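Long-range contacts in putative ABC transporter (Thermobispora bispora, PDB 4PE6), which probably binds carbohydrates or related sugar acids as the solute-binding component of an ABC transporter, and holds a trihydroxybutanoic acid in its cleft: residues 235-240 with 306-311; 258-263 with 311-316; 284-289 with 319-324. All coordinates share one frame; numbering follows the deposited sequence.

Contact 1 (235-240 with 306-311); sequences FETNGR and DEYAAW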
loop_
_atom_site.group_PDB
_atom_site.type_symbol
_atom_site.label_atom_id
_atom_site.label_comp_id
_atom_site.label_asym_id
_atom_site.label_seq_id
_atom_site.Cartn_x
_atom_site.Cartn_y
_atom_site.Cartn_z
ATOM N N PHE A 235 -5.825 11.172 -4.050
ATOM C CA PHE A 235 -5.158 11.594 -2.846
ATOM C C PHE A 235 -4.578 10.456 -2.040
ATOM O O PHE A 235 -5.105 9.346 -2.026
ATOM C CB PHE A 235 -6.143 12.335 -1.934
ATOM C CG PHE A 235 -6.447 13.718 -2.392
ATOM C CD1 PHE A 235 -5.446 14.680 -2.413
ATOM C CD2 PHE A 235 -7.726 14.074 -2.768
ATOM C CE1 PHE A 235 -5.715 15.967 -2.828
ATOM C CE2 PHE A 235 -7.998 15.374 -3.180
ATOM C CZ PHE A 235 -6.990 16.313 -3.206
ATOM N N GLU A 236 -3.519 10.802 -1.322
ATOM C CA GLU A 236 -3.092 10.096 -0.106
ATOM C C GLU A 236 -4.285 9.893 0.815
ATOM O O GLU A 236 -5.147 10.771 0.914
ATOM C CB GLU A 236 -2.068 10.936 0.669
ATOM C CG GLU A 236 -0.740 11.162 -0.027
ATOM C CD GLU A 236 -0.708 12.340 -0.980
ATOM O OE1 GLU A 236 -1.767 12.916 -1.289
ATOM O OE2 GLU A 236 0.397 12.677 -1.446
ATOM N N THR A 237 -4.304 8.776 1.528
ATOM C CA THR A 237 -5.307 8.518 2.556
ATOM C C THR A 237 -4.748 8.958 3.902
ATOM O O THR A 237 -4.953 8.294 4.911
ATOM C CB THR A 237 -5.673 7.025 2.599
ATOM O OG1 THR A 237 -4.471 6.249 2.602
ATOM C CG2 THR A 237 -6.541 6.654 1.393
ATOM N N ASN A 238 -4.016 10.078 3.918
ATOM C CA ASN A 238 -3.425 10.553 5.152
ATOM C C ASN A 238 -4.158 11.802 5.653
ATOM O O ASN A 238 -5.034 12.330 4.968
ATOM C CB ASN A 238 -1.894 10.753 5.027
ATOM C CG ASN A 238 -1.483 11.919 4.141
ATOM O OD1 ASN A 238 -2.298 12.689 3.637
ATOM N ND2 ASN A 238 -0.179 12.052 3.951
ATOM N N GLY A 239 -3.817 12.239 6.856
ATOM C CA GLY A 239 -4.471 13.404 7.463
ATOM C C GLY A 239 -4.346 14.677 6.645
ATOM O O GLY A 239 -5.294 15.446 6.541
ATOM N N ARG A 240 -3.172 14.908 6.072
ATOM C CA ARG A 240 -2.904 16.145 5.341
ATOM C C ARG A 240 -3.727 16.242 4.046
ATOM O O ARG A 240 -4.258 17.313 3.713
ATOM C CB ARG A 240 -1.411 16.242 5.014
ATOM C CG ARG A 240 -1.026 17.466 4.180
ATOM C CD ARG A 240 0.464 17.489 3.893
ATOM N NE ARG A 240 1.237 17.560 5.135
ATOM C CZ ARG A 240 1.896 16.553 5.698
ATOM N NH1 ARG A 240 1.925 15.329 5.143
ATOM N NH2 ARG A 240 2.541 16.769 6.836
ATOM N N ASP A 306 0.614 13.213 8.805
ATOM C CA ASP A 306 1.402 12.236 8.051
ATOM C C ASP A 306 0.946 10.780 8.222
ATOM O O ASP A 306 1.584 9.875 7.695
ATOM C CB ASP A 306 2.875 12.364 8.419
ATOM C CG ASP A 306 3.451 13.687 8.002
ATOM O OD1 ASP A 306 3.446 13.990 6.795
ATOM O OD2 ASP A 306 3.912 14.443 8.874
ATOM N N GLU A 307 -0.128 10.555 8.974
ATOM C CA GLU A 307 -0.585 9.205 9.277
ATOM C C GLU A 307 -1.581 8.770 8.219
ATOM O O GLU A 307 -2.565 9.451 7.978
ATOM C CB GLU A 307 -1.250 9.133 10.642
ATOM C CG GLU A 307 -1.746 7.747 11.034
ATOM C CD GLU A 307 -2.557 7.751 12.325
ATOM O OE1 GLU A 307 -2.800 8.852 12.867
ATOM O OE2 GLU A 307 -2.956 6.661 12.788
ATOM N N TYR A 308 -1.302 7.631 7.593
ATOM C CA TYR A 308 -2.181 7.060 6.590
ATOM C C TYR A 308 -3.260 6.205 7.267
ATOM O O TYR A 308 -3.013 5.538 8.280
ATOM C CB TYR A 308 -1.367 6.214 5.585
ATOM C CG TYR A 308 -0.575 7.047 4.610
ATOM C CD1 TYR A 308 0.469 7.864 5.047
ATOM C CD2 TYR A 308 -0.891 7.056 3.252
ATOM C CE1 TYR A 308 1.198 8.627 4.157
ATOM C CE2 TYR A 308 -0.166 7.819 2.352
ATOM C CZ TYR A 308 0.879 8.602 2.811
ATOM O OH TYR A 308 1.611 9.360 1.946
ATOM N N ALA A 309 -4.453 6.219 6.695
ATOM C CA ALA A 309 -5.555 5.406 7.180
ATOM C C ALA A 309 -5.156 3.937 7.101
ATOM O O ALA A 309 -4.564 3.485 6.092
ATOM C CB ALA A 309 -6.817 5.663 6.365
ATOM N N ALA A 310 -5.478 3.213 8.163
ATOM C CA ALA A 310 -5.057 1.828 8.368
ATOM C C ALA A 310 -6.109 1.092 9.183
ATOM O O ALA A 310 -6.703 1.685 10.068
ATOM C CB ALA A 310 -3.714 1.807 9.085
ATOM N N TRP A 311 -6.377 -0.184 8.883
ATOM C CA TRP A 311 -7.371 -0.907 9.665
ATOM C C TRP A 311 -6.728 -1.392 10.980
ATOM O O TRP A 311 -5.581 -1.858 10.982
ATOM C CB TRP A 311 -7.970 -2.072 8.876
ATOM C CG TRP A 311 -8.690 -1.688 7.625
ATOM C CD1 TRP A 311 -8.433 -2.151 6.364
ATOM C CD2 TRP A 311 -9.794 -0.793 7.502
ATOM N NE1 TRP A 311 -9.326 -1.607 5.461
ATOM C CE2 TRP A 311 -10.160 -0.759 6.133
ATOM C CE3 TRP A 311 -10.518 -0.010 8.415
ATOM C CZ2 TRP A 311 -11.199 0.037 5.656
ATOM C CZ3 TRP A 311 -11.557 0.765 7.937
ATOM C CH2 TRP A 311 -11.889 0.782 6.568
HETATM O O HOH W 1 -4.668 3.677 3.311
#

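Contact 2 (258-263 with 311-316); sequences MSDPAQ and WPWTRE. With LTH ((2R,3S)-2,3,4-trihydroxybutanoic acid), chain C.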
loop_
_atom_site.group_PDB
_atom_site.type_symbol
_atom_site.label_atom_id
_atom_site.label_comp_id
_atom_site.label_asym_id
_atom_site.label_seq_id
_atom_site.Cartn_x
_atom_site.Cartn_y
_atom_site.Cartn_z
HETATM N N MSE A 258 -6.454 3.661 -1.065
HETATM C CA MSE A 258 -5.153 2.990 -1.064
HETATM C C MSE A 258 -5.334 1.653 -0.405
HETATM O O MSE A 258 -6.361 1.381 0.235
HETATM C CB MSE A 258 -4.069 3.751 -0.262
HETATM C CG MSE A 258 -3.793 5.130 -0.807
HETATM SE SE MSE A 258 -2.138 5.912 -0.076
HETATM C CE MSE A 258 -0.835 4.940 -1.216
ATOM N N SER A 259 -4.344 0.797 -0.580
ATOM C CA SER A 259 -4.172 -0.386 0.246
ATOM C C SER A 259 -4.013 -0.023 1.719
ATOM O O SER A 259 -3.782 1.162 2.071
ATOM C CB SER A 259 -2.955 -1.177 -0.229
ATOM O OG SER A 259 -1.780 -0.368 -0.153
ATOM N N ASP A 260 -4.085 -1.054 2.551
ATOM C CA ASP A 260 -4.014 -0.949 4.011
ATOM C C ASP A 260 -2.593 -1.107 4.503
ATOM O O ASP A 260 -2.014 -2.184 4.374
ATOM C CB ASP A 260 -4.896 -2.048 4.624
ATOM C CG ASP A 260 -4.863 -2.086 6.146
ATOM O OD1 ASP A 260 -4.570 -1.067 6.820
ATOM O OD2 ASP A 260 -5.166 -3.166 6.681
ATOM N N PRO A 261 -2.005 -0.030 5.071
ATOM C CA PRO A 261 -0.661 -0.158 5.628
ATOM C C PRO A 261 -0.571 -1.204 6.731
ATOM O O PRO A 261 0.488 -1.796 6.916
ATOM C CB PRO A 261 -0.360 1.242 6.197
ATOM C CG PRO A 261 -1.283 2.154 5.484
ATOM C CD PRO A 261 -2.519 1.342 5.191
ATOM N N ALA A 262 -1.673 -1.429 7.448
ATOM C CA ALA A 262 -1.717 -2.398 8.503
ATOM C C ALA A 262 -1.807 -3.850 8.034
ATOM O O ALA A 262 -2.025 -4.741 8.826
ATOM C CB ALA A 262 -2.837 -2.057 9.495
ATOM N N GLN A 263 -1.599 -4.110 6.746
ATOM C CA GLN A 263 -1.250 -5.457 6.349
ATOM C C GLN A 263 -0.063 -5.994 7.142
ATOM O O GLN A 263 0.020 -7.194 7.367
ATOM C CB GLN A 263 -0.928 -5.537 4.884
ATOM C CG GLN A 263 -2.134 -5.475 3.971
ATOM C CD GLN A 263 -1.696 -5.353 2.534
ATOM O OE1 GLN A 263 -1.571 -6.355 1.844
ATOM N NE2 GLN A 263 -1.439 -4.111 2.075
ATOM N N TRP A 311 -6.377 -0.184 8.883
ATOM C CA TRP A 311 -7.371 -0.907 9.665
ATOM C C TRP A 311 -6.728 -1.392 10.980
ATOM O O TRP A 311 -5.581 -1.858 10.982
ATOM C CB TRP A 311 -7.970 -2.072 8.876
ATOM C CG TRP A 311 -8.690 -1.688 7.625
ATOM C CD1 TRP A 311 -8.433 -2.151 6.364
ATOM C CD2 TRP A 311 -9.794 -0.793 7.502
ATOM N NE1 TRP A 311 -9.326 -1.607 5.461
ATOM C CE2 TRP A 311 -10.160 -0.759 6.133
ATOM C CE3 TRP A 311 -10.518 -0.010 8.415
ATOM C CZ2 TRP A 311 -11.199 0.037 5.656
ATOM C CZ3 TRP A 311 -11.557 0.765 7.937
ATOM C CH2 TRP A 311 -11.889 0.782 6.568
ATOM N N PRO A 312 -7.434 -1.240 12.110
ATOM C CA PRO A 312 -6.846 -1.652 13.385
ATOM C C PRO A 312 -7.016 -3.152 13.646
ATOM O O PRO A 312 -7.938 -3.573 14.359
ATOM C CB PRO A 312 -7.620 -0.801 14.410
ATOM C CG PRO A 312 -8.971 -0.640 13.787
ATOM C CD PRO A 312 -8.748 -0.588 12.294
ATOM N N TRP A 313 -6.133 -3.959 13.073
ATOM C CA TRP A 313 -6.217 -5.404 13.262
ATOM C C TRP A 313 -5.804 -5.807 14.667
ATOM O O TRP A 313 -4.717 -5.471 15.130
ATOM C CB TRP A 313 -5.360 -6.149 12.226
ATOM C CG TRP A 313 -5.753 -5.826 10.860
ATOM C CD1 TRP A 313 -5.082 -5.022 9.996
ATOM C CD2 TRP A 313 -6.930 -6.266 10.175
ATOM N NE1 TRP A 313 -5.766 -4.923 8.819
ATOM C CE2 TRP A 313 -6.908 -5.678 8.901
ATOM C CE3 TRP A 313 -8.004 -7.099 10.521
ATOM C CZ2 TRP A 313 -7.905 -5.896 7.956
ATOM C CZ3 TRP A 313 -9.013 -7.312 9.583
ATOM C CH2 TRP A 313 -8.952 -6.718 8.311
ATOM N N THR A 314 -6.714 -6.472 15.358
ATOM C CA THR A 314 -6.400 -7.202 16.563
ATOM C C THR A 314 -6.211 -8.643 16.119
ATOM O O THR A 314 -6.582 -9.026 15.010
ATOM C CB THR A 314 -7.540 -7.127 17.588
ATOM O OG1 THR A 314 -8.755 -7.618 16.999
ATOM C CG2 THR A 314 -7.746 -5.679 18.070
ATOM N N ARG A 315 -5.628 -9.446 16.987
ATOM C CA ARG A 315 -5.513 -10.852 16.714
ATOM C C ARG A 315 -6.901 -11.465 16.441
ATOM O O ARG A 315 -7.057 -12.291 15.534
ATOM C CB ARG A 315 -4.816 -11.547 17.877
ATOM C CG ARG A 315 -4.189 -12.848 17.458
ATOM C CD ARG A 315 -3.399 -13.500 18.573
ATOM N NE ARG A 315 -2.647 -14.616 18.022
ATOM C CZ ARG A 315 -1.830 -15.403 18.706
ATOM N NH1 ARG A 315 -1.642 -15.224 20.004
ATOM N NH2 ARG A 315 -1.194 -16.376 18.072
ATOM N N GLU A 316 -7.908 -11.028 17.194
ATOM C CA GLU A 316 -9.272 -11.515 16.994
ATOM C C GLU A 316 -9.889 -11.083 15.646
ATOM O O GLU A 316 -10.494 -11.901 14.939
ATOM C CB GLU A 316 -10.179 -11.089 18.174
ATOM C CG GLU A 316 -11.289 -12.086 18.468
ATOM C CD GLU A 316 -10.777 -13.523 18.564
ATOM O OE1 GLU A 316 -9.940 -13.807 19.454
ATOM O OE2 GLU A 316 -11.196 -14.369 17.734
HETATM O O1 LTH C . 1.950 2.616 -1.458
HETATM C C1 LTH C . 2.760 1.636 -1.265
HETATM O O LTH C . 3.976 1.730 -0.992
HETATM C C2 LTH C . 2.181 0.200 -1.273
HETATM O O2 LTH C . 3.230 -0.785 -1.094
HETATM C C3 LTH C . 1.477 -0.118 -2.575
HETATM O O3 LTH C . 2.386 0.024 -3.665
HETATM C C4 LTH C . 0.989 -1.580 -2.533
HETATM O O4 LTH C . -0.011 -1.639 -1.482
#

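Contact 3 (284-289 with 319-324); sequences MTFPIV and RQQVEA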
loop_
_atom_site.group_PDB
_atom_site.type_symbol
_atom_site.label_atom_id
_atom_site.label_comp_id
_atom_site.label_asym_id
_atom_site.label_seq_id
_atom_site.Cartn_x
_atom_site.Cartn_y
_atom_site.Cartn_z
HETATM N N MSE A 284 -4.263 -15.046 1.110
HETATM C CA MSE A 284 -5.298 -14.341 1.860
HETATM C C MSE A 284 -5.445 -12.938 1.323
HETATM O O MSE A 284 -4.480 -12.166 1.275
HETATM C CB MSE A 284 -4.953 -14.289 3.348
HETATM C CG MSE A 284 -4.752 -15.644 4.010
HETATM SE SE MSE A 284 -4.032 -15.455 5.843
HETATM C CE MSE A 284 -2.206 -15.812 5.198
ATOM N N THR A 285 -6.651 -12.586 0.916
ATOM C CA THR A 285 -6.946 -11.208 0.529
ATOM C C THR A 285 -7.639 -10.445 1.647
ATOM O O THR A 285 -8.750 -10.774 2.067
ATOM C CB THR A 285 -7.752 -11.144 -0.777
ATOM O OG1 THR A 285 -6.942 -11.666 -1.836
ATOM C CG2 THR A 285 -8.104 -9.725 -1.119
ATOM N N PHE A 286 -6.954 -9.419 2.134
ATOM C CA PHE A 286 -7.496 -8.511 3.125
ATOM C C PHE A 286 -7.972 -7.210 2.428
ATOM O O PHE A 286 -7.649 -6.977 1.252
ATOM C CB PHE A 286 -6.429 -8.210 4.198
ATOM C CG PHE A 286 -6.402 -9.207 5.329
ATOM C CD1 PHE A 286 -6.200 -10.551 5.088
ATOM C CD2 PHE A 286 -6.576 -8.787 6.641
ATOM C CE1 PHE A 286 -6.183 -11.477 6.123
ATOM C CE2 PHE A 286 -6.556 -9.704 7.686
ATOM C CZ PHE A 286 -6.374 -11.056 7.430
ATOM N N PRO A 287 -8.737 -6.368 3.139
ATOM C CA PRO A 287 -9.391 -5.228 2.509
ATOM C C PRO A 287 -8.540 -3.981 2.374
ATOM O O PRO A 287 -7.804 -3.608 3.294
ATOM C CB PRO A 287 -10.571 -4.930 3.447
ATOM C CG PRO A 287 -10.084 -5.388 4.789
ATOM C CD PRO A 287 -9.285 -6.626 4.489
ATOM N N ILE A 288 -8.717 -3.308 1.242
ATOM C CA ILE A 288 -8.134 -1.983 1.022
ATOM C C ILE A 288 -8.862 -0.927 1.887
ATOM O O ILE A 288 -9.798 -1.256 2.624
ATOM C CB ILE A 288 -8.229 -1.584 -0.462
ATOM C CG1 ILE A 288 -9.699 -1.552 -0.919
ATOM C CG2 ILE A 288 -7.393 -2.519 -1.343
ATOM C CD1 ILE A 288 -9.899 -0.922 -2.288
ATOM N N VAL A 289 -8.410 0.329 1.792
ATOM C CA VAL A 289 -9.000 1.466 2.509
ATOM C C VAL A 289 -9.542 2.460 1.482
ATOM O O VAL A 289 -8.804 3.291 0.932
ATOM C CB VAL A 289 -7.986 2.187 3.440
ATOM C CG1 VAL A 289 -8.693 3.252 4.262
ATOM C CG2 VAL A 289 -7.282 1.187 4.355
ATOM N N ARG A 319 -8.270 -13.167 12.898
ATOM C CA ARG A 319 -8.854 -14.507 12.836
ATOM C C ARG A 319 -10.240 -14.518 12.199
ATOM O O ARG A 319 -10.555 -15.423 11.415
ATOM C CB ARG A 319 -8.884 -15.156 14.225
ATOM C CG ARG A 319 -7.525 -15.699 14.642
ATOM C CD ARG A 319 -7.542 -16.185 16.076
ATOM N NE ARG A 319 -6.230 -16.655 16.507
ATOM C CZ ARG A 319 -5.946 -17.024 17.750
ATOM N NH1 ARG A 319 -6.873 -16.972 18.692
ATOM N NH2 ARG A 319 -4.725 -17.451 18.053
ATOM N N GLN A 320 -11.056 -13.514 12.523
ATOM C CA GLN A 320 -12.368 -13.360 11.888
ATOM C C GLN A 320 -12.251 -13.278 10.381
ATOM O O GLN A 320 -13.008 -13.920 9.662
ATOM C CB GLN A 320 -13.083 -12.099 12.373
ATOM C CG GLN A 320 -13.703 -12.191 13.752
ATOM C CD GLN A 320 -14.364 -10.876 14.147
ATOM O OE1 GLN A 320 -14.915 -10.159 13.295
ATOM N NE2 GLN A 320 -14.306 -10.543 15.435
ATOM N N GLN A 321 -11.326 -12.449 9.901
ATOM C CA GLN A 321 -11.135 -12.285 8.455
ATOM C C GLN A 321 -10.648 -13.572 7.813
ATOM O O GLN A 321 -11.092 -13.914 6.719
ATOM C CB GLN A 321 -10.162 -11.135 8.129
ATOM C CG GLN A 321 -9.783 -11.021 6.650
ATOM C CD GLN A 321 -10.864 -10.401 5.771
ATOM O OE1 GLN A 321 -11.771 -9.728 6.259
ATOM N NE2 GLN A 321 -10.752 -10.610 4.457
ATOM N N VAL A 322 -9.750 -14.282 8.495
ATOM C CA VAL A 322 -9.289 -15.585 8.011
ATOM C C VAL A 322 -10.476 -16.551 7.917
ATOM O O VAL A 322 -10.610 -17.276 6.940
ATOM C CB VAL A 322 -8.168 -16.166 8.894
ATOM C CG1 VAL A 322 -7.805 -17.571 8.453
ATOM C CG2 VAL A 322 -6.920 -15.277 8.838
ATOM N N GLU A 323 -11.347 -16.537 8.922
ATOM C CA GLU A 323 -12.516 -17.412 8.902
ATOM C C GLU A 323 -13.455 -17.078 7.761
ATOM O O GLU A 323 -14.000 -17.983 7.133
ATOM C CB GLU A 323 -13.246 -17.389 10.244
ATOM C CG GLU A 323 -12.677 -18.402 11.220
ATOM C CD GLU A 323 -12.928 -19.838 10.769
ATOM O OE1 GLU A 323 -14.095 -20.179 10.469
ATOM O OE2 GLU A 323 -11.959 -20.624 10.712
ATOM N N ALA A 324 -13.646 -15.789 7.495
ATOM C CA ALA A 324 -14.421 -15.348 6.342
ATOM C C ALA A 324 -13.791 -15.794 5.024
ATOM O O ALA A 324 -14.501 -16.155 4.095
ATOM C CB ALA A 324 -14.607 -13.836 6.356
#

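Contact 1 (235-240 with 306-311)
Asn238 lies alongside Tyr308 with its CB over the middle of the ring, 3.8 Å from the centroid and almost on the ring normal, a CH-pi contact. Its torsion explains the pose: with CG between the backbone N and the carbonyl carbon (chi1 70°), the amide folds back along the ring, bringing ND2 to 3.7 Å from CE1 of Tyr308, while OD1 of Asn238 caps the helix that follows by accepting from the N of Ala241. Farther out on the same ring, CG of Glu236 packs 3.6 Å from the hydroxyl OH of Tyr308; the carboxylate of Glu236 turns away to the backbone N of Tyr217.

Two backbone bonds fix this pairing. Ala309 N gives a hydrogen bond of 2.8 Å to Thr237 O, and Gly239 N a longer one of 3.3 Å to Glu307 O, so that Asn238 and Tyr308 form a single beta bridge. A water accepts from OG1 of Thr237 and donates to O of Ala309, joining the same two segments a second way.

At the solvent-facing margin Arg240 forms a salt bridge with Asp306, gripping it end-on. NH1 and NH2 of Arg240 both converge on OD1 of Asp306, at 2.6 and 2.9 Å, from the same face of the carboxylate; OD1 lies in the guanidinium plane, whereas the nitrogens stand well out of the carboxylate plane.

The second shell reaches across to helix 31-49, where Thr35 OG1 bonds to Tyr308 N and Lys39 pairs with Glu307. Segment 306-311 is thus held between the start of helix 239-247 and helix 31-49, consistent with a connection running between the two lobes of a type I periplasmic binding protein beside its ligand cleft.

Contact 2 (258-263 with 311-316)
The carboxylate of Asp260 nestles against the indole edge of Trp311, with OD2 close to the ring plane and 3.4 Å from CD1. That same OD2 accepts a nearly straight hydrogen bond of 2.8 Å from NE1 of Trp313. The donor meets the oxygen almost head-on along its C-O bond, and the acceptor stays near the indole plane. The other oxygen, OD1, takes the backbone N of Trp311 at 2.9 Å from above the carboxylate plane, and also a weak bond from Ala262 N in the manner of an Asx turn. Placing CG anti to the backbone N (chi1 178°) carries the carboxylate of Asp260 out to these donors.

Beside it Ala262 packs tightly: its CB comes to 3.1 Å from O of Trp311 and 3.8 Å from CD1 of Trp313. The inverse gamma turn centred on Pro312 lays CB of Trp311 over one face of the Trp313 ring, toward its rim. In the type I beta turn from Asp260 to Gln263, two donors of Gln263, its N and its NE2, hold the carbonyl of Asp260 from opposite faces, while the preceding Ser259 donates from OG to O4 of the bound trihydroxybutanoic acid.

Chemically, the partners described for this buried carboxylate are N-H groups of Trp311, Trp313 and Ala262, which would probably favour its anionic form one residue along from Ser259 of the ligand pocket.

Contact 3 (284-289 with 319-324)
NE2 of Gln321 donates to the backbone O of Thr285 at 3.1 Å, a weak bond because the angle at the hydrogen is only 127°, and the one hydrogen bond between segments 284-289 and 319-324. The amide is shared out, for OE1 of Gln321 accepts from the backbone N of Val332.

Most of the contact is apolar and centres on Phe286, whose ring also meets that of Trp313 edge-to-face. CG of Gln321 stands over the middle of the Phe286 ring, 3.5 Å from the centroid, a CH-pi contact in which the two side chains run past each other in opposite directions. A bend at chi2 (77°) lets Gln321 use its methylene on the ring face and still swing NE2 onto the strand. Val322 arrives from another quarter: its CG2 lies at the edge of the ring, 4.5 Å from CZ of Phe286, and also 4.2 Å from SE of Met284, which is selenomethionine in this crystal. With an alanine at Phe286, the methylene of Gln321 and CG2 of Val322 would probably face a gap and Trp313 would lose its edge-to-face partner.

Helix 315-327 therefore covers the strand locally, the short axes passing 9.1 Å apart at 121°. The strand beneath lies inside the sheet, next to strand 122-126, and the last helix of the chain packs on it.

What holds helix to strand here is mainly apolar carbon against the ring and against the Met284 side chain, with the weak amide bond adding direction more than strength.

Overall arrangement
The first segments of the three contacts come first along the chain and their second segments follow in the same order, so all three interleave. Contacts 2 and 3 have centres about 9 Å apart and both use helix 315-327; contact 1 lies about 13 Å from contact 2, sharing Trp311 with it, and about 20 Å from contact 3. Strand 283-290 runs between strands 122-126 and 255-258 in the sheet, and the indole NE1 of Trp311 bonds to O of Ile288 there. Together they trace a late stretch of chain that appears to pass between the lobes, past the bound trihydroxybutanoic acid, consistent with a part in the hinge region of this two-lobed fold.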